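Local coordinates for protein diaminopropionate ammonia-lyase (Escherichia coli, PDB 4D9I) that uses pyridoxal 5'-phosphate to catalyse the alpha,beta-elimination of both L- and D-2,3-diaminopropionate to pyruvate and ammonia, at residues K7-D12 with C265-G270; A306-S311 with E361-N366. One frame throughout, in Å; residues are numbered along the deposited sequence.

Contact 1: residues K7-D12 with C265-G270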
loop_
_atom_site.group_PDB
_atom_site.type_symbol
_atom_site.label_atom_id
_atom_site.label_comp_id
_atom_site.label_asym_id
_atom_site.label_seq_id
_atom_site.Cartn_x
_atom_site.Cartn_y
_atom_site.Cartn_z
ATOM N N LYS B 7 -4.900 -21.267 4.444
ATOM C CA LYS B 7 -4.571 -22.300 5.402
ATOM C C LYS B 7 -4.012 -21.653 6.674
ATOM O O LYS B 7 -2.965 -21.012 6.639
ATOM C CB LYS B 7 -3.573 -23.279 4.784
ATOM C CG LYS B 7 -3.104 -24.366 5.731
ATOM C CD LYS B 7 -1.789 -24.958 5.252
ATOM C CE LYS B 7 -1.322 -26.030 6.214
ATOM N NZ LYS B 7 -0.299 -26.950 5.628
ATOM N N ILE B 8 -4.753 -21.767 7.779
ATOM C CA ILE B 8 -4.238 -21.375 9.100
ATOM C C ILE B 8 -4.512 -22.493 10.099
ATOM O O ILE B 8 -5.598 -22.551 10.692
ATOM C CB ILE B 8 -4.908 -20.109 9.681
ATOM C CG1 ILE B 8 -4.885 -18.933 8.711
ATOM C CG2 ILE B 8 -4.225 -19.706 10.988
ATOM C CD1 ILE B 8 -6.017 -17.962 8.987
ATOM N N ASP B 9 -3.550 -23.383 10.284
ATOM C CA ASP B 9 -3.714 -24.458 11.249
ATOM C C ASP B 9 -3.226 -23.979 12.605
ATOM O O ASP B 9 -2.098 -23.489 12.720
ATOM C CB ASP B 9 -2.942 -25.704 10.805
ATOM C CG ASP B 9 -3.556 -26.364 9.572
ATOM O OD1 ASP B 9 -4.772 -26.253 9.371
ATOM O OD2 ASP B 9 -2.816 -27.012 8.806
ATOM N N ILE B 10 -4.097 -24.100 13.608
ATOM C CA ILE B 10 -3.794 -23.695 14.981
ATOM C C ILE B 10 -3.739 -24.917 15.863
ATOM O O ILE B 10 -4.703 -25.696 15.906
ATOM C CB ILE B 10 -4.869 -22.748 15.565
ATOM C CG1 ILE B 10 -5.051 -21.514 14.682
ATOM C CG2 ILE B 10 -4.496 -22.349 16.991
ATOM C CD1 ILE B 10 -6.436 -20.894 14.768
ATOM N N ALA B 11 -2.617 -25.093 16.564
ATOM C CA ALA B 11 -2.484 -26.178 17.525
ATOM C C ALA B 11 -2.188 -25.598 18.898
ATOM O O ALA B 11 -1.223 -24.841 19.064
ATOM C CB ALA B 11 -1.388 -27.143 17.101
ATOM N N ASP B 12 -3.052 -25.934 19.857
ATOM C CA ASP B 12 -2.817 -25.649 21.279
ATOM C C ASP B 12 -1.565 -26.358 21.755
ATOM O O ASP B 12 -1.393 -27.538 21.468
ATOM C CB ASP B 12 -3.974 -26.169 22.134
ATOM C CG ASP B 12 -5.239 -25.390 21.942
ATOM O OD1 ASP B 12 -5.194 -24.170 21.702
ATOM O OD2 ASP B 12 -6.303 -26.011 22.028
ATOM N N CYS B 265 8.848 -26.186 11.647
ATOM C CA CYS B 265 9.568 -27.074 12.568
ATOM C C CYS B 265 9.112 -26.960 14.022
ATOM O O CYS B 265 9.051 -27.969 14.733
ATOM C CB CYS B 265 11.073 -26.846 12.479
ATOM S SG CYS B 265 11.584 -25.230 13.118
ATOM N N ILE B 266 8.799 -25.741 14.469
ATOM C CA ILE B 266 8.292 -25.579 15.839
ATOM C C ILE B 266 6.882 -26.184 15.955
ATOM O O ILE B 266 6.570 -26.892 16.914
ATOM C CB ILE B 266 8.382 -24.121 16.342
ATOM C CG1 ILE B 266 9.832 -23.774 16.682
ATOM C CG2 ILE B 266 7.563 -23.920 17.603
ATOM C CD1 ILE B 266 10.451 -22.768 15.755
ATOM N N TYR B 267 6.048 -25.927 14.952
ATOM C CA TYR B 267 4.690 -26.438 14.940
ATOM C C TYR B 267 4.724 -27.962 15.033
ATOM O O TYR B 267 4.067 -28.541 15.885
ATOM C CB TYR B 267 3.968 -25.995 13.671
ATOM C CG TYR B 267 2.544 -26.487 13.545
ATOM C CD1 TYR B 267 1.473 -25.723 14.032
ATOM C CD2 TYR B 267 2.256 -27.695 12.914
ATOM C CE1 TYR B 267 0.163 -26.158 13.906
ATOM C CE2 TYR B 267 0.945 -28.148 12.788
ATOM C CZ TYR B 267 -0.093 -27.375 13.283
ATOM O OH TYR B 267 -1.383 -27.812 13.154
ATOM N N ARG B 268 5.506 -28.589 14.157
ATOM C CA ARG B 268 5.590 -30.047 14.090
ATOM C C ARG B 268 6.132 -30.622 15.392
ATOM O O ARG B 268 5.678 -31.675 15.840
ATOM C CB ARG B 268 6.434 -30.487 12.894
ATOM C CG ARG B 268 5.735 -30.312 11.556
ATOM C CD ARG B 268 6.726 -30.456 10.417
ATOM N NE ARG B 268 6.061 -30.652 9.135
ATOM N N SER B 269 7.071 -29.907 16.008
ATOM C CA SER B 269 7.613 -30.294 17.314
ATOM C C SER B 269 6.571 -30.141 18.407
ATOM O O SER B 269 6.528 -30.940 19.338
ATOM C CB SER B 269 8.838 -29.454 17.664
ATOM O OG SER B 269 9.828 -29.628 16.678
ATOM N N GLY B 270 5.743 -29.108 18.275
ATOM C CA GLY B 270 4.681 -28.804 19.231
ATOM C C GLY B 270 3.555 -29.822 19.280
ATOM O O GLY B 270 3.044 -30.125 20.361
HETATM O O HOH W 1 0.751 -29.689 21.369
#
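Y267 reaches from helix 265-272 to strand 8-12 and lays the outer end of its ring against A11 and D9. The CB of A11 lies 3.7 Å from CE1 of Y267, an apolar touch. CE1 of Y267 is also 3.7 Å from the backbone O of D9, and both partners meet the ring obliquely. OH of Y267 lies 3.5 Å from CB of D9. The tyrosine's chi1 of 179° sets CG opposite the backbone N and sends the ring off the helix toward the strand, bridging the 7.6 Å between CA of A11 and CA of Y267. No direct hydrogen bond joins the segments; a water instead donates to both backbone carbonyls, 3.0 Å from O of D12, though its 2.5 Å to O of G270 is doubtfully short. At the helix start the carboxylate of E259 accepts from N of I266 and of Y267, and C265 is disulfide-bonded to C291; both probably help hold the helix. Strand 8-12 edges the larger mixed sheet of this fold type II PLP enzyme, antiparallel to 308-312, whose F309 also touches Y267. The tyrosine thus ties a helix on one sheet face to an edge strand, while I10 faces helix 356-363 on the other.

Contact 2: residues A306-S311 with E361-N366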
loop_
_atom_site.group_PDB
_atom_site.type_symbol
_atom_site.label_atom_id
_atom_site.label_comp_id
_atom_site.label_asym_id
_atom_site.label_seq_id
_atom_site.Cartn_x
_atom_site.Cartn_y
_atom_site.Cartn_z
ATOM N N ALA B 306 4.732 -21.100 25.209
ATOM C CA ALA B 306 3.879 -20.710 24.072
ATOM C C ALA B 306 2.456 -21.240 24.235
ATOM O O ALA B 306 2.253 -22.370 24.659
ATOM C CB ALA B 306 4.470 -21.200 22.764
ATOM N N THR B 307 1.461 -20.434 23.883
ATOM C CA THR B 307 0.082 -20.874 24.058
ATOM C C THR B 307 -0.336 -21.746 22.879
ATOM O O THR B 307 -0.925 -22.809 23.065
ATOM C CB THR B 307 -0.893 -19.687 24.220
ATOM O OG1 THR B 307 -0.314 -18.713 25.102
ATOM C CG2 THR B 307 -2.241 -20.174 24.790
ATOM N N GLN B 308 0.008 -21.300 21.674
ATOM C CA GLN B 308 -0.396 -21.960 20.450
ATOM C C GLN B 308 0.670 -21.886 19.369
ATOM O O GLN B 308 1.484 -20.969 19.337
ATOM C CB GLN B 308 -1.690 -21.330 19.922
ATOM C CG GLN B 308 -2.942 -21.852 20.608
ATOM C CD GLN B 308 -4.154 -20.974 20.360
ATOM O OE1 GLN B 308 -4.027 -19.831 19.908
ATOM N NE2 GLN B 308 -5.330 -21.494 20.661
ATOM N N PHE B 309 0.646 -22.867 18.480
ATOM C CA PHE B 309 1.486 -22.857 17.295
ATOM C C PHE B 309 0.589 -22.762 16.070
ATOM O O PHE B 309 -0.446 -23.415 16.023
ATOM C CB PHE B 309 2.299 -24.141 17.232
ATOM C CG PHE B 309 3.045 -24.444 18.497
ATOM C CD1 PHE B 309 2.677 -25.520 19.292
ATOM C CD2 PHE B 309 4.112 -23.649 18.895
ATOM C CE1 PHE B 309 3.369 -25.813 20.464
ATOM C CE2 PHE B 309 4.803 -23.934 20.070
ATOM C CZ PHE B 309 4.429 -25.009 20.849
ATOM N N ILE B 310 0.991 -21.949 15.096
ATOM C CA ILE B 310 0.281 -21.845 13.819
ATOM C C ILE B 310 1.186 -22.255 12.656
ATOM O O ILE B 310 2.338 -21.822 12.564
ATOM C CB ILE B 310 -0.276 -20.423 13.566
ATOM C CG1 ILE B 310 -1.494 -20.165 14.462
ATOM C CG2 ILE B 310 -0.669 -20.240 12.094
ATOM C CD1 ILE B 310 -2.105 -18.781 14.349
ATOM N N SER B 311 0.651 -23.119 11.799
ATOM C CA SER B 311 1.250 -23.456 10.516
ATOM C C SER B 311 0.386 -22.849 9.426
ATOM O O SER B 311 -0.793 -23.186 9.299
ATOM C CB SER B 311 1.317 -24.969 10.330
ATOM O OG SER B 311 1.790 -25.299 9.038
ATOM N N GLU B 361 -12.361 -17.266 18.269
ATOM C CA GLU B 361 -12.595 -17.975 19.524
ATOM C C GLU B 361 -11.417 -18.858 19.910
ATOM O O GLU B 361 -10.996 -18.843 21.057
ATOM C CB GLU B 361 -13.858 -18.816 19.440
ATOM C CG GLU B 361 -15.126 -17.990 19.458
ATOM C CD GLU B 361 -16.389 -18.835 19.426
ATOM O OE1 GLU B 361 -16.379 -19.993 19.910
ATOM O OE2 GLU B 361 -17.400 -18.324 18.917
ATOM N N LYS B 362 -10.901 -19.623 18.947
ATOM C CA LYS B 362 -9.736 -20.483 19.150
ATOM C C LYS B 362 -8.558 -19.643 19.623
ATOM O O LYS B 362 -7.874 -20.010 20.579
ATOM C CB LYS B 362 -9.386 -21.249 17.861
ATOM C CG LYS B 362 -8.195 -22.202 17.947
ATOM C CD LYS B 362 -8.479 -23.389 18.865
ATOM C CE LYS B 362 -7.557 -24.565 18.569
ATOM N NZ LYS B 362 -7.696 -25.640 19.594
ATOM N N LEU B 363 -8.345 -18.505 18.972
ATOM C CA LEU B 363 -7.218 -17.631 19.286
ATOM C C LEU B 363 -7.488 -16.701 20.463
ATOM O O LEU B 363 -6.597 -15.968 20.874
ATOM C CB LEU B 363 -6.772 -16.824 18.044
ATOM C CG LEU B 363 -6.337 -17.646 16.825
ATOM C CD1 LEU B 363 -6.327 -16.799 15.554
ATOM C CD2 LEU B 363 -4.997 -18.353 17.037
ATOM N N ALA B 364 -8.706 -16.759 21.016
ATOM C CA ALA B 364 -9.130 -15.882 22.116
ATOM C C ALA B 364 -9.014 -14.397 21.752
ATOM O O ALA B 364 -8.793 -13.539 22.609
ATOM C CB ALA B 364 -8.378 -16.207 23.411
ATOM N N LEU B 365 -9.167 -14.102 20.469
ATOM C CA LEU B 365 -9.306 -12.718 20.029
ATOM C C LEU B 365 -10.750 -12.235 20.168
ATOM O O LEU B 365 -11.687 -12.883 19.698
ATOM C CB LEU B 365 -8.832 -12.564 18.586
ATOM C CG LEU B 365 -7.370 -13.006 18.392
ATOM C CD1 LEU B 365 -7.077 -13.138 16.905
ATOM C CD2 LEU B 365 -6.406 -12.034 19.054
ATOM N N ASN B 366 -10.921 -11.105 20.837
ATOM C CA ASN B 366 -12.233 -10.506 21.009
ATOM C C ASN B 366 -12.043 -9.002 21.139
ATOM O O ASN B 366 -10.910 -8.505 20.997
ATOM C CB ASN B 366 -12.939 -11.108 22.239
ATOM C CG ASN B 366 -12.111 -10.983 23.508
ATOM O OD1 ASN B 366 -11.241 -10.114 23.614
ATOM N ND2 ASN B 366 -12.358 -11.868 24.465
#
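Q308 and L363 mark the closest backbone approach, their CA atoms 8.2 Å apart, where strand 308-312 passes the C-terminal end of helix 356-363. There A364 takes a positive phi (58°) in a Schellman motif, turning the chain out of the helix. The carbonyl of K362, in the last helical turn, accepts from the strand: NE2 of Q308 donates to O of K362 at 2.9 Å, with a nearly straight N-H...O angle of 170°. The acceptor lies in the amide plane of Q308, whereas the donor stands above the carbonyl plane of K362 and misses its lone pairs. Q308 is extended beyond CG, which carries its amide out to the helix. NE2 also bonds D12, and OE1 accepts from H254, so both ends of this buried amide are satisfied and its rotation is fixed. CD2 of L363 lies 3.4 Å from OE1 of Q308 and 4.0 Å from CD1 of I310; the L363 and I310 side chains cross at about a right angle. K362, which pairs with D12, brings CG to 4.0 Å from NE2 of Q308. In the larger sheet of this fold type II PLP enzyme, I10 of strand 8-12 adjoins Q308, I310 and L363, and strand 254-260 flanks 308-312 on its other edge.

Both contacts are built around neighbouring antiparallel strands of the mixed sheet, with centres 10 Å apart and away from the annotated cofactor and catalytic residues. Contact 1 is a surface contact whose touching residues are all partly exposed; contact 2 is mostly buried, with three of its four touching residues in the interior. Their chemistry follows: van der Waals contacts of one tyrosine and a bridging water in the first, a direct amide-to-carbonyl bond with leucine-isoleucine packing in the second. A probable backbone hydrogen bond from N of F309 to O of A11 (2.8 Å) joins the strands, the D12-K362 salt bridge ties the two contacts directly, and F309 packs against G270 of helix 265-272.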